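Local atomic coordinates of NUDIX hydrolase (Alicyclobacillus acidocaldarius subsp. acidocaldarius, PDB entry 3QSJ), a protein that probably hydrolyses anhydride bonds in phosphorus-containing substrates with the help of magnesium or manganese, as Nudix enzymes generally do. Residues A11-I16 with R81-E86; V15-A20 with A177-A182; V42-G47 with I201-A206; D70-L75 with L136-R141. One frame throughout, in Å; residues are numbered along the deposited sequence.

Overall arrangement
All four contacts reach one mixed sheet of the Nudix fold. Contact 1 sets strand 7-18 against helix 72-87, which carries the calcium ligands Glu82 and Glu86. Contact 3, its centre about 11 Å away, supplies Gly46, the third protein residue on the ion, and packs a helix on the other side of the sheet; the two are joined by backbone hydrogen bonds between neighbouring strands, among them Leu13 N to Pro45 O (3.0 Å). Contact 2 continues along the same strand, about 14 Å from contact 1 between centres. Contact 4 returns to helix 72-87 at its beginning, about 13 Å from contact 1, centre to centre. Contacts 2 and 4 lie farthest apart, about 22 Å between centres.

Contact 1. Residues A11-I16 with R81-E86; sequences ATLVVI and RETAEE. With CA (calcium ion), chain B.
Leu13 lays its CB and one methyl against the hydroxyl of Thr83, with Leu13 CB 3.3 Å from Thr83 OG1 and Leu13 CD2 3.5 Å from the same atom. This is where the helix of the Nudix motif, carrying the signature Arg-Glu-Thr-Ala-Glu-Glu, rests on central strand 7-18 of the sheet. The two side chains cross at about a right angle. Leu13 turns CG away from its own backbone N (chi1 -166°), which brings CD2 beside the threonine. The hydroxyl does not depend on the strand for its polar partner, since Thr83 OG1 bonds to Ala79 O one turn earlier; the contact with Leu13 is therefore van der Waals. Val15 extends it loosely, Val15 CG2 standing 4.5 Å from Thr83 CG2.

On another side of the helix, the acidic residues of the motif hold the calcium ion. Glu82, folded back at chi2 (-75°), binds it through OE1 at 2.4 Å, while the more extended Glu86 places OE2 2.2 Å from the ion; Gly46 O is a further ligand. Arg81 fixes the other half of Glu82: its NH1 meets Glu82 OE2 at 2.9 Å from above the carboxylate plane. The same nitrogen reaches Glu85 OE2, also at 2.9 Å and lying in the guanidinium plane, so one arginine ties together a metal ligand and a second-shell carboxylate. Glu85 reaches the ion through solvent: water 1, itself coordinated to calcium, donates a hydrogen bond to Glu85 OE1 at 2.9 Å.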
loop_
_atom_site.group_PDB
_atom_site.type_symbol
_atom_site.label_atom_id
_atom_site.label_comp_id
_atom_site.label_asym_id
_atom_site.label_seq_id
_atom_site.Cartn_x
_atom_site.Cartn_y
_atom_site.Cartn_z
ATOM N N ALA A 11 6.341 1.538 4.449
ATOM C CA ALA A 11 5.627 0.363 3.928
ATOM C C ALA A 11 4.738 0.784 2.840
ATOM O O ALA A 11 4.282 1.948 2.763
ATOM C CB ALA A 11 4.797 -0.315 5.016
ATOM N N THR A 12 4.499 -0.166 1.954
ATOM C CA THR A 12 3.718 0.037 0.749
ATOM C C THR A 12 2.715 -1.092 0.588
ATOM O O THR A 12 3.059 -2.253 0.816
ATOM C CB THR A 12 4.686 0.095 -0.452
ATOM O OG1 THR A 12 5.561 1.208 -0.257
ATOM C CG2 THR A 12 3.944 0.373 -1.734
ATOM N N LEU A 13 1.530 -0.751 0.062
ATOM C CA LEU A 13 0.467 -1.740 -0.148
ATOM C C LEU A 13 0.197 -1.893 -1.616
ATOM O O LEU A 13 -0.107 -0.927 -2.327
ATOM C CB LEU A 13 -0.840 -1.348 0.572
ATOM C CG LEU A 13 -1.871 -2.482 0.686
ATOM C CD1 LEU A 13 -1.259 -3.691 1.417
ATOM C CD2 LEU A 13 -3.154 -1.944 1.388
ATOM N N VAL A 14 0.229 -3.162 -2.075
ATOM C CA VAL A 14 0.018 -3.503 -3.473
ATOM C C VAL A 14 -1.366 -4.127 -3.462
ATOM O O VAL A 14 -1.529 -5.279 -3.000
ATOM C CB VAL A 14 1.111 -4.483 -3.967
ATOM C CG1 VAL A 14 0.920 -4.809 -5.463
ATOM C CG2 VAL A 14 2.516 -3.914 -3.708
ATOM N N VAL A 15 -2.354 -3.365 -3.934
ATOM C CA VAL A 15 -3.765 -3.819 -3.909
ATOM C C VAL A 15 -4.096 -4.303 -5.306
ATOM O O VAL A 15 -4.040 -3.528 -6.274
ATOM C CB VAL A 15 -4.703 -2.666 -3.462
ATOM C CG1 VAL A 15 -6.141 -3.176 -3.293
ATOM C CG2 VAL A 15 -4.203 -2.014 -2.157
ATOM N N ILE A 16 -4.473 -5.561 -5.414
ATOM C CA ILE A 16 -4.759 -6.163 -6.725
ATOM C C ILE A 16 -6.127 -6.770 -6.909
ATOM O O ILE A 16 -6.851 -6.997 -5.949
ATOM C CB ILE A 16 -3.717 -7.298 -6.996
ATOM C CG1 ILE A 16 -3.914 -8.519 -6.025
ATOM C CG2 ILE A 16 -2.291 -6.756 -7.023
ATOM C CD1 ILE A 16 -2.991 -9.781 -6.391
ATOM N N ARG A 81 -2.787 2.124 6.561
ATOM C CA ARG A 81 -3.116 3.512 6.912
ATOM C C ARG A 81 -2.835 4.481 5.740
ATOM O O ARG A 81 -3.642 5.367 5.475
ATOM C CB ARG A 81 -2.317 3.975 8.162
ATOM C CG ARG A 81 -2.505 5.509 8.463
ATOM C CD ARG A 81 -1.685 6.006 9.684
ATOM N NE ARG A 81 -0.272 5.593 9.591
ATOM C CZ ARG A 81 0.629 6.111 8.762
ATOM N NH1 ARG A 81 0.297 7.117 7.936
ATOM N NH2 ARG A 81 1.876 5.637 8.749
ATOM N N GLU A 82 -1.650 4.353 5.132
ATOM C CA GLU A 82 -1.178 5.221 4.039
ATOM C C GLU A 82 -2.117 5.053 2.842
ATOM O O GLU A 82 -2.483 6.039 2.186
ATOM C CB GLU A 82 0.255 4.828 3.669
ATOM C CG GLU A 82 1.281 5.270 4.709
ATOM C CD GLU A 82 1.618 6.760 4.734
ATOM O OE1 GLU A 82 1.429 7.428 3.690
ATOM O OE2 GLU A 82 2.172 7.237 5.753
ATOM N N THR A 83 -2.606 3.811 2.623
ATOM C CA THR A 83 -3.545 3.543 1.548
ATOM C C THR A 83 -4.878 4.293 1.805
ATOM O O THR A 83 -5.448 4.876 0.877
ATOM C CB THR A 83 -3.767 2.021 1.395
ATOM O OG1 THR A 83 -2.496 1.428 1.052
ATOM C CG2 THR A 83 -4.770 1.703 0.296
ATOM N N ALA A 84 -5.367 4.282 3.063
ATOM C CA ALA A 84 -6.644 4.943 3.379
ATOM C C ALA A 84 -6.470 6.431 3.123
ATOM O O ALA A 84 -7.357 7.088 2.553
ATOM C CB ALA A 84 -7.007 4.681 4.850
ATOM N N GLU A 85 -5.317 6.968 3.521
ATOM C CA GLU A 85 -5.078 8.404 3.328
ATOM C C GLU A 85 -5.061 8.765 1.859
ATOM O O GLU A 85 -5.571 9.803 1.491
ATOM C CB GLU A 85 -3.710 8.806 3.918
ATOM C CG GLU A 85 -3.650 8.688 5.434
ATOM C CD GLU A 85 -2.257 8.926 5.990
ATOM O OE1 GLU A 85 -1.366 9.310 5.201
ATOM O OE2 GLU A 85 -2.049 8.708 7.203
ATOM N N GLU A 86 -4.423 7.922 1.030
ATOM C CA GLU A 86 -4.191 8.261 -0.368
ATOM C C GLU A 86 -5.377 8.019 -1.275
ATOM O O GLU A 86 -5.650 8.858 -2.142
ATOM C CB GLU A 86 -2.940 7.473 -0.834
ATOM C CG GLU A 86 -1.675 8.028 -0.222
ATOM C CD GLU A 86 -0.454 7.298 -0.730
ATOM O OE1 GLU A 86 -0.345 7.106 -1.962
ATOM O OE2 GLU A 86 0.424 6.991 0.106
HETATM CA CA CA B . 1.696 8.229 1.487
HETATM O O HOH W 1 -0.235 9.390 2.531
HETATM O O HOH W 2 3.266 9.541 2.596
#

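Contact 2. Residues V15-A20 with A177-A182; sequences VIRDGA and ALWTPA
Between Arg17 and Trp179 the packing is close: the guanidinium lies flat on the indole in a cation-pi stack that spans two strands of the Nudix sheet. Strands 7-18 and 174-181 both pair with strand 24-31, and the short segments pass each other 8.7 Å apart, their directions 49° from parallel. The two side chains bridge that spacing.

The Arg17 chain runs extended from CG to NE across the ring face. Arg17 CD stands 3.5 Å from the centroid of the six-membered ring of Trp179, a CH-pi contact, and Arg17 CZ lies 3.6 Å from that of the five-membered ring, with planes only 8° apart. Arg17 NH1 and Trp179 NE1 are 3.4 Å apart, but both are donors, and each side chain finds its polar partner elsewhere: Arg17 NE in Glu25, Trp179 NE1 in Gly165 O.

The side chains of Val15 and Ile16 fit more loosely. Val15 CG1 comes no nearer than 4.0 Å to Trp179 CH2, and Ile16 offers backbone alone, at the ring edge. Of the residues that touch, Arg17 alone is partly exposed, and just beyond it strand 7-18 gives way to loop. The tryptophan, by contrast, is buried, and there the backbone comes close again: the carbonyl of Val15 approaches the ring obliquely, Val15 O lying 3.5 Å from Trp179 CZ3.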
loop_
_atom_site.group_PDB
_atom_site.type_symbol
_atom_site.label_atom_id
_atom_site.label_comp_id
_atom_site.label_asym_id
_atom_site.label_seq_id
_atom_site.Cartn_x
_atom_site.Cartn_y
_atom_site.Cartn_z
ATOM N N VAL A 15 -2.354 -3.365 -3.934
ATOM C CA VAL A 15 -3.765 -3.819 -3.909
ATOM C C VAL A 15 -4.096 -4.303 -5.306
ATOM O O VAL A 15 -4.040 -3.528 -6.274
ATOM C CB VAL A 15 -4.703 -2.666 -3.462
ATOM C CG1 VAL A 15 -6.141 -3.176 -3.293
ATOM C CG2 VAL A 15 -4.203 -2.014 -2.157
ATOM N N ILE A 16 -4.473 -5.561 -5.414
ATOM C CA ILE A 16 -4.759 -6.163 -6.725
ATOM C C ILE A 16 -6.127 -6.770 -6.909
ATOM O O ILE A 16 -6.851 -6.997 -5.949
ATOM C CB ILE A 16 -3.717 -7.298 -6.996
ATOM C CG1 ILE A 16 -3.914 -8.519 -6.025
ATOM C CG2 ILE A 16 -2.291 -6.756 -7.023
ATOM C CD1 ILE A 16 -2.991 -9.781 -6.391
ATOM N N ARG A 17 -6.495 -7.007 -8.172
ATOM C CA ARG A 17 -7.748 -7.710 -8.435
ATOM C C ARG A 17 -7.561 -8.489 -9.766
ATOM O O ARG A 17 -6.658 -8.195 -10.540
ATOM C CB ARG A 17 -8.907 -6.714 -8.522
ATOM C CG ARG A 17 -8.819 -5.844 -9.785
ATOM C CD ARG A 17 -9.833 -4.714 -9.721
ATOM N NE ARG A 17 -9.885 -3.950 -10.986
ATOM C CZ ARG A 17 -10.677 -2.903 -11.144
ATOM N NH1 ARG A 17 -11.474 -2.507 -10.146
ATOM N NH2 ARG A 17 -10.693 -2.238 -12.310
ATOM N N ASP A 18 -8.411 -9.465 -10.012
ATOM C CA ASP A 18 -8.413 -10.142 -11.305
ATOM C C ASP A 18 -9.136 -9.203 -12.260
ATOM O O ASP A 18 -10.253 -8.769 -11.949
ATOM C CB ASP A 18 -9.166 -11.461 -11.202
ATOM C CG ASP A 18 -8.362 -12.543 -10.498
ATOM O OD1 ASP A 18 -7.092 -12.581 -10.677
ATOM O OD2 ASP A 18 -8.975 -13.351 -9.790
ATOM N N GLY A 19 -8.479 -8.841 -13.366
ATOM C CA GLY A 19 -8.985 -7.845 -14.300
ATOM C C GLY A 19 -9.380 -8.376 -15.658
ATOM O O GLY A 19 -9.540 -9.595 -15.855
ATOM N N ALA A 20 -9.554 -7.436 -16.593
ATOM C CA ALA A 20 -9.880 -7.747 -17.978
ATOM C C ALA A 20 -8.787 -8.599 -18.633
ATOM O O ALA A 20 -7.594 -8.457 -18.297
ATOM C CB ALA A 20 -10.043 -6.449 -18.763
ATOM N N ALA A 177 -4.811 8.472 -9.701
ATOM C CA ALA A 177 -4.915 7.189 -8.999
ATOM C C ALA A 177 -5.878 6.373 -9.793
ATOM O O ALA A 177 -6.946 6.878 -10.178
ATOM C CB ALA A 177 -5.442 7.387 -7.599
ATOM N N LEU A 178 -5.489 5.130 -10.122
ATOM C CA LEU A 178 -6.342 4.290 -10.925
ATOM C C LEU A 178 -6.032 2.813 -10.818
ATOM O O LEU A 178 -4.963 2.438 -10.328
ATOM C CB LEU A 178 -6.384 4.730 -12.402
ATOM C CG LEU A 178 -5.158 4.612 -13.359
ATOM C CD1 LEU A 178 -3.849 4.618 -12.716
ATOM C CD2 LEU A 178 -5.341 3.585 -14.441
ATOM N N TRP A 179 -7.000 2.002 -11.272
ATOM C CA TRP A 179 -6.800 0.560 -11.388
ATOM C C TRP A 179 -6.182 0.332 -12.773
ATOM O O TRP A 179 -6.829 0.575 -13.820
ATOM C CB TRP A 179 -8.149 -0.172 -11.328
ATOM C CG TRP A 179 -8.660 -0.350 -9.939
ATOM C CD1 TRP A 179 -9.691 0.319 -9.331
ATOM C CD2 TRP A 179 -8.234 -1.354 -9.022
ATOM N NE1 TRP A 179 -9.984 -0.268 -8.113
ATOM C CE2 TRP A 179 -9.092 -1.291 -7.894
ATOM C CE3 TRP A 179 -7.223 -2.340 -9.060
ATOM C CZ2 TRP A 179 -8.955 -2.161 -6.804
ATOM C CZ3 TRP A 179 -7.115 -3.208 -7.983
ATOM C CH2 TRP A 179 -7.916 -3.046 -6.839
ATOM N N THR A 180 -4.965 -0.191 -12.801
ATOM C CA THR A 180 -4.360 -0.427 -14.104
ATOM C C THR A 180 -3.915 -1.869 -14.291
ATOM O O THR A 180 -3.417 -2.472 -13.339
ATOM C CB THR A 180 -3.135 0.531 -14.324
ATOM O OG1 THR A 180 -2.611 0.323 -15.639
ATOM C CG2 THR A 180 -2.027 0.308 -13.301
ATOM N N PRO A 181 -4.044 -2.461 -15.488
ATOM C CA PRO A 181 -3.425 -3.782 -15.689
ATOM C C PRO A 181 -1.913 -3.595 -15.415
ATOM O O PRO A 181 -1.346 -2.559 -15.798
ATOM C CB PRO A 181 -3.664 -4.059 -17.173
ATOM C CG PRO A 181 -4.738 -3.182 -17.571
ATOM C CD PRO A 181 -4.667 -1.960 -16.737
ATOM N N ALA A 182 -1.286 -4.526 -14.691
ATOM C CA ALA A 182 0.159 -4.429 -14.333
ATOM C C ALA A 182 1.059 -4.412 -15.588
ATOM O O ALA A 182 2.046 -3.678 -15.622
ATOM C CB ALA A 182 0.541 -5.575 -13.395
#

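Contact 3. Residues V42-G47 with I201-A206; sequences VAFPGG and IAVLKA. With CA (calcium ion), chain B.
Apolar contacts carry the whole meeting between Phe44 and the helix. Phe44 drives the far end of its ring between Val203 and Leu204, side chains that come from the opposite direction. Phe44 CE2 lies 3.7 Å from Val203 CB, and Phe44 CZ is as far, 3.7 Å, from Val203 CG1; Val203 meets the ring obliquely. Leu204 slides alongside and puts its methyl at the rim, near the ring plane, Leu204 CD2 being 3.9 Å from Phe44 CZ. With CG set anti to the carbonyl carbon (chi1 -53°), the phenylalanine, at the break in strand 42-48, is directed toward helix 198-209.

This joins strand 42-48 to helix 198-209, part of one outer layer of the alpha/beta/alpha sandwich of the Nudix fold. The ring also packs on Val14 and Val26 of neighbouring strands, whereas the next residue, Pro45, touches Thr83 on the Nudix helix across the sheet. Cutting the phenylalanine back to an alanine would probably leave Val203 and Leu204 without the ring that fills the space between helix and sheet.

Backbone hydrogen bonds hold the strand itself, Gly47 pairing with Ala11 on strand 7-18. At the backbone angles of Gly47 a side chain would jam against the preceding carbonyl oxygen, so the position calls for glycine. Metal coordination follows on the same strand. Gly46 O binds the calcium ion at 2.3 Å, alongside Glu82 and Glu86 of helix 72-87, and water 2 binds it at 2.3 Å.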
loop_
_atom_site.group_PDB
_atom_site.type_symbol
_atom_site.label_atom_id
_atom_site.label_comp_id
_atom_site.label_asym_id
_atom_site.label_seq_id
_atom_site.Cartn_x
_atom_site.Cartn_y
_atom_site.Cartn_z
ATOM N N VAL A 42 5.405 7.166 -10.546
ATOM C CA VAL A 42 4.263 6.295 -10.292
ATOM C C VAL A 42 4.712 5.359 -9.173
ATOM O O VAL A 42 5.909 5.051 -9.055
ATOM C CB VAL A 42 3.752 5.536 -11.546
ATOM C CG1 VAL A 42 3.155 6.519 -12.577
ATOM C CG2 VAL A 42 4.853 4.672 -12.187
ATOM N N ALA A 43 3.767 4.947 -8.318
ATOM C CA ALA A 43 4.041 4.055 -7.216
ATOM C C ALA A 43 2.747 3.442 -6.685
ATOM O O ALA A 43 1.646 3.670 -7.186
ATOM C CB ALA A 43 4.739 4.840 -6.086
ATOM N N PHE A 44 2.909 2.671 -5.642
ATOM C CA PHE A 44 1.747 2.142 -4.964
ATOM C C PHE A 44 1.560 3.014 -3.710
ATOM O O PHE A 44 2.504 3.661 -3.253
ATOM C CB PHE A 44 1.984 0.681 -4.537
ATOM C CG PHE A 44 2.431 -0.210 -5.682
ATOM C CD1 PHE A 44 1.588 -0.453 -6.772
ATOM C CD2 PHE A 44 3.704 -0.781 -5.682
ATOM C CE1 PHE A 44 2.030 -1.219 -7.854
ATOM C CE2 PHE A 44 4.145 -1.544 -6.766
ATOM C CZ PHE A 44 3.318 -1.747 -7.848
ATOM N N PRO A 45 0.371 3.002 -3.099
ATOM C CA PRO A 45 0.173 3.779 -1.866
ATOM C C PRO A 45 1.116 3.317 -0.774
ATOM O O PRO A 45 1.418 2.117 -0.681
ATOM C CB PRO A 45 -1.308 3.469 -1.486
ATOM C CG PRO A 45 -1.963 3.137 -2.810
ATOM C CD PRO A 45 -0.871 2.305 -3.517
ATOM N N GLY A 46 1.621 4.250 0.012
ATOM C CA GLY A 46 2.566 3.873 1.069
ATOM C C GLY A 46 3.189 5.064 1.741
ATOM O O GLY A 46 2.849 6.212 1.437
ATOM N N GLY A 47 4.093 4.819 2.659
ATOM C CA GLY A 47 4.754 5.944 3.301
ATOM C C GLY A 47 5.439 5.520 4.569
ATOM O O GLY A 47 5.509 4.332 4.900
ATOM N N ILE A 201 8.919 -1.525 -10.192
ATOM C CA ILE A 201 9.058 -2.281 -11.429
ATOM C C ILE A 201 9.047 -3.796 -11.089
ATOM O O ILE A 201 8.364 -4.579 -11.741
ATOM C CB ILE A 201 10.336 -1.847 -12.182
ATOM C CG1 ILE A 201 10.271 -0.339 -12.512
ATOM C CG2 ILE A 201 10.565 -2.693 -13.435
ATOM C CD1 ILE A 201 11.649 0.300 -13.117
ATOM N N ALA A 202 9.816 -4.186 -10.076
ATOM C CA ALA A 202 9.965 -5.599 -9.715
ATOM C C ALA A 202 8.607 -6.169 -9.241
ATOM O O ALA A 202 8.266 -7.295 -9.608
ATOM C CB ALA A 202 11.074 -5.752 -8.677
ATOM N N VAL A 203 7.756 -5.354 -8.579
ATOM C CA VAL A 203 6.409 -5.838 -8.215
ATOM C C VAL A 203 5.561 -6.023 -9.467
ATOM O O VAL A 203 4.900 -7.047 -9.610
ATOM C CB VAL A 203 5.676 -4.888 -7.220
ATOM C CG1 VAL A 203 4.180 -5.290 -7.032
ATOM C CG2 VAL A 203 6.400 -4.865 -5.862
ATOM N N LEU A 204 5.580 -5.038 -10.385
ATOM C CA LEU A 204 4.805 -5.149 -11.632
ATOM C C LEU A 204 5.189 -6.358 -12.463
ATOM O O LEU A 204 4.307 -7.080 -12.925
ATOM C CB LEU A 204 4.891 -3.872 -12.442
ATOM C CG LEU A 204 4.370 -2.624 -11.744
ATOM C CD1 LEU A 204 4.871 -1.407 -12.495
ATOM C CD2 LEU A 204 2.797 -2.625 -11.617
ATOM N N LYS A 205 6.491 -6.646 -12.582
ATOM C CA LYS A 205 6.948 -7.831 -13.320
ATOM C C LYS A 205 6.443 -9.112 -12.633
ATOM O O LYS A 205 6.047 -10.061 -13.336
ATOM C CB LYS A 205 8.484 -7.900 -13.399
ATOM C CG LYS A 205 9.140 -6.842 -14.245
ATOM C CD LYS A 205 10.672 -7.032 -14.196
ATOM C CE LYS A 205 11.402 -5.995 -15.013
ATOM N NZ LYS A 205 12.791 -5.793 -14.534
ATOM N N ALA A 206 6.433 -9.135 -11.264
ATOM C CA ALA A 206 5.971 -10.317 -10.495
ATOM C C ALA A 206 4.502 -10.528 -10.770
ATOM O O ALA A 206 4.077 -11.644 -11.003
ATOM C CB ALA A 206 6.198 -10.126 -8.989
HETATM CA CA CA B . 1.696 8.229 1.487
HETATM O O HOH W 2 3.266 9.541 2.596
HETATM O O HOH W 1 -0.235 9.390 2.531
#

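Contact 4. Residues D70-L75 with L136-R141; sequences DDDPAL and LRRIGR
Arg138 reaches across to Asp72 and donates from NH1 to Asp72 OD2, 2.9 Å away with an N-H...O angle of 155°. The salt bridge is single-pronged. Asp72 OD2 accepts the N-H on its syn lone pair and lies in the guanidinium plane, although the carboxylate and guanidinium are turned 79° against each other. The arginine chain, extended from CG to NE with CG anti to the backbone N (chi1 171°), runs past the acid on its way, so that Arg138 CD comes 3.4 Å from Asp72 OD2.

Both oxygens of the buried carboxylate are provided for. OD2 also accepts the backbone N-H groups of Glu68 and Asp69, while OD1 forms a salt bridge with Arg155 NH1. Arg138 NH1 is likewise shared, pairing with Asp69 OD2 as well as with Asp72. With a leucine in place of Arg138, Asp72 OD2 would probably keep its backbone donors but lose this charged partner, and Asp69 would be left with a long, weak pairing to Arg141.

The neighbouring charges continue the pattern. Asp71 OD2 is paired with Arg155 and Arg141 NH2 with Asp153, whereas Asp71 OD1 stays 5.5 Å from Arg138 NH1, too far for direct contact. In the backbone, Leu75 N bonds to Asp71 O at 2.9 Å in the first turn of helix 72-87. The ion pairs thus tie the start of the Nudix helix to strand 137-143, where Ile139 and Gly140 together face Phe156 of the antiparallel strand 151-160 in a classic beta bulge.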
loop_
_atom_site.group_PDB
_atom_site.type_symbol
_atom_site.label_atom_id
_atom_site.label_comp_id
_atom_site.label_asym_id
_atom_site.label_seq_id
_atom_site.Cartn_x
_atom_site.Cartn_y
_atom_site.Cartn_z
ATOM N N ASP A 70 9.398 -9.174 13.745
ATOM C CA ASP A 70 8.471 -8.657 14.753
ATOM C C ASP A 70 7.792 -7.383 14.384
ATOM O O ASP A 70 6.697 -7.100 14.906
ATOM C CB ASP A 70 9.125 -8.563 16.131
ATOM C CG ASP A 70 9.487 -9.939 16.719
ATOM O OD1 ASP A 70 8.774 -10.935 16.410
ATOM O OD2 ASP A 70 10.457 -10.010 17.489
ATOM N N ASP A 71 8.410 -6.612 13.452
ATOM C CA ASP A 71 7.808 -5.358 13.000
ATOM C C ASP A 71 6.866 -5.496 11.779
ATOM O O ASP A 71 6.260 -4.522 11.377
ATOM C CB ASP A 71 8.909 -4.317 12.758
ATOM C CG ASP A 71 9.920 -4.698 11.689
ATOM O OD1 ASP A 71 9.960 -5.900 11.298
ATOM O OD2 ASP A 71 10.626 -3.783 11.187
ATOM N N ASP A 72 6.678 -6.709 11.247
ATOM C CA ASP A 72 5.771 -6.908 10.099
ATOM C C ASP A 72 4.339 -6.490 10.407
ATOM O O ASP A 72 3.737 -5.797 9.590
ATOM C CB ASP A 72 5.852 -8.349 9.554
ATOM C CG ASP A 72 7.009 -8.501 8.591
ATOM O OD1 ASP A 72 7.311 -7.505 7.832
ATOM O OD2 ASP A 72 7.627 -9.600 8.573
ATOM N N PRO A 73 3.769 -6.803 11.599
ATOM C CA PRO A 73 2.373 -6.355 11.867
ATOM C C PRO A 73 2.293 -4.842 11.875
ATOM O O PRO A 73 1.385 -4.316 11.256
ATOM C CB PRO A 73 2.067 -6.921 13.270
ATOM C CG PRO A 73 2.907 -8.234 13.299
ATOM C CD PRO A 73 4.236 -7.767 12.638
ATOM N N ALA A 74 3.215 -4.143 12.549
ATOM C CA ALA A 74 3.155 -2.664 12.554
ATOM C C ALA A 74 3.300 -2.119 11.143
ATOM O O ALA A 74 2.584 -1.193 10.787
ATOM C CB ALA A 74 4.255 -2.064 13.430
ATOM N N LEU A 75 4.247 -2.644 10.347
ATOM C CA LEU A 75 4.445 -2.125 8.967
ATOM C C LEU A 75 3.241 -2.431 8.048
ATOM O O LEU A 75 2.922 -1.621 7.171
ATOM C CB LEU A 75 5.809 -2.634 8.403
ATOM C CG LEU A 75 6.946 -1.862 9.103
ATOM C CD1 LEU A 75 8.278 -2.476 8.839
ATOM C CD2 LEU A 75 6.992 -0.402 8.614
ATOM N N LEU A 136 -3.255 -9.684 4.443
ATOM C CA LEU A 136 -2.048 -9.160 3.738
ATOM C C LEU A 136 -0.956 -10.176 3.682
ATOM O O LEU A 136 -0.825 -10.968 4.637
ATOM C CB LEU A 136 -1.464 -7.917 4.463
ATOM C CG LEU A 136 -2.075 -6.573 3.994
ATOM C CD1 LEU A 136 -3.637 -6.502 4.283
ATOM C CD2 LEU A 136 -1.439 -5.468 4.837
ATOM N N ARG A 137 -0.210 -10.175 2.584
ATOM C CA ARG A 137 0.920 -11.037 2.419
ATOM C C ARG A 137 2.180 -10.166 2.344
ATOM O O ARG A 137 2.256 -9.253 1.514
ATOM C CB ARG A 137 0.757 -11.881 1.138
ATOM C CG ARG A 137 1.935 -12.770 0.824
ATOM C CD ARG A 137 1.865 -13.355 -0.607
ATOM N NE ARG A 137 2.989 -14.269 -0.833
ATOM C CZ ARG A 137 2.991 -15.559 -0.508
ATOM N NH1 ARG A 137 1.914 -16.114 0.048
ATOM N NH2 ARG A 137 4.099 -16.304 -0.686
ATOM N N ARG A 138 3.194 -10.459 3.163
ATOM C CA ARG A 138 4.486 -9.789 3.006
ATOM C C ARG A 138 5.087 -10.314 1.711
ATOM O O ARG A 138 5.247 -11.538 1.554
ATOM C CB ARG A 138 5.401 -10.091 4.213
ATOM C CG ARG A 138 6.776 -9.589 3.951
ATOM C CD ARG A 138 7.728 -9.677 5.139
ATOM N NE ARG A 138 9.111 -9.532 4.686
ATOM C CZ ARG A 138 10.137 -9.323 5.520
ATOM N NH1 ARG A 138 9.923 -9.178 6.836
ATOM N NH2 ARG A 138 11.375 -9.236 5.050
ATOM N N ILE A 139 5.440 -9.379 0.768
ATOM C CA ILE A 139 6.046 -9.815 -0.491
ATOM C C ILE A 139 7.462 -9.301 -0.712
ATOM O O ILE A 139 8.119 -9.696 -1.671
ATOM C CB ILE A 139 5.140 -9.496 -1.684
ATOM C CG1 ILE A 139 4.886 -7.951 -1.753
ATOM C CG2 ILE A 139 3.833 -10.288 -1.538
ATOM C CD1 ILE A 139 4.112 -7.527 -3.056
ATOM N N GLY A 140 7.923 -8.392 0.134
ATOM C CA GLY A 140 9.297 -7.969 -0.047
ATOM C C GLY A 140 9.772 -6.957 0.952
ATOM O O GLY A 140 8.970 -6.386 1.698
ATOM N N ARG A 141 11.084 -6.691 0.918
ATOM C CA ARG A 141 11.641 -5.627 1.750
ATOM C C ARG A 141 12.794 -5.052 0.958
ATOM O O ARG A 141 13.616 -5.815 0.421
ATOM C CB ARG A 141 12.126 -6.177 3.086
ATOM C CG ARG A 141 12.689 -5.118 4.021
ATOM C CD ARG A 141 13.251 -5.795 5.281
ATOM N NE ARG A 141 13.843 -4.779 6.165
ATOM C CZ ARG A 141 14.260 -4.990 7.408
ATOM N NH1 ARG A 141 14.252 -6.225 7.923
ATOM N NH2 ARG A 141 14.706 -3.968 8.150
#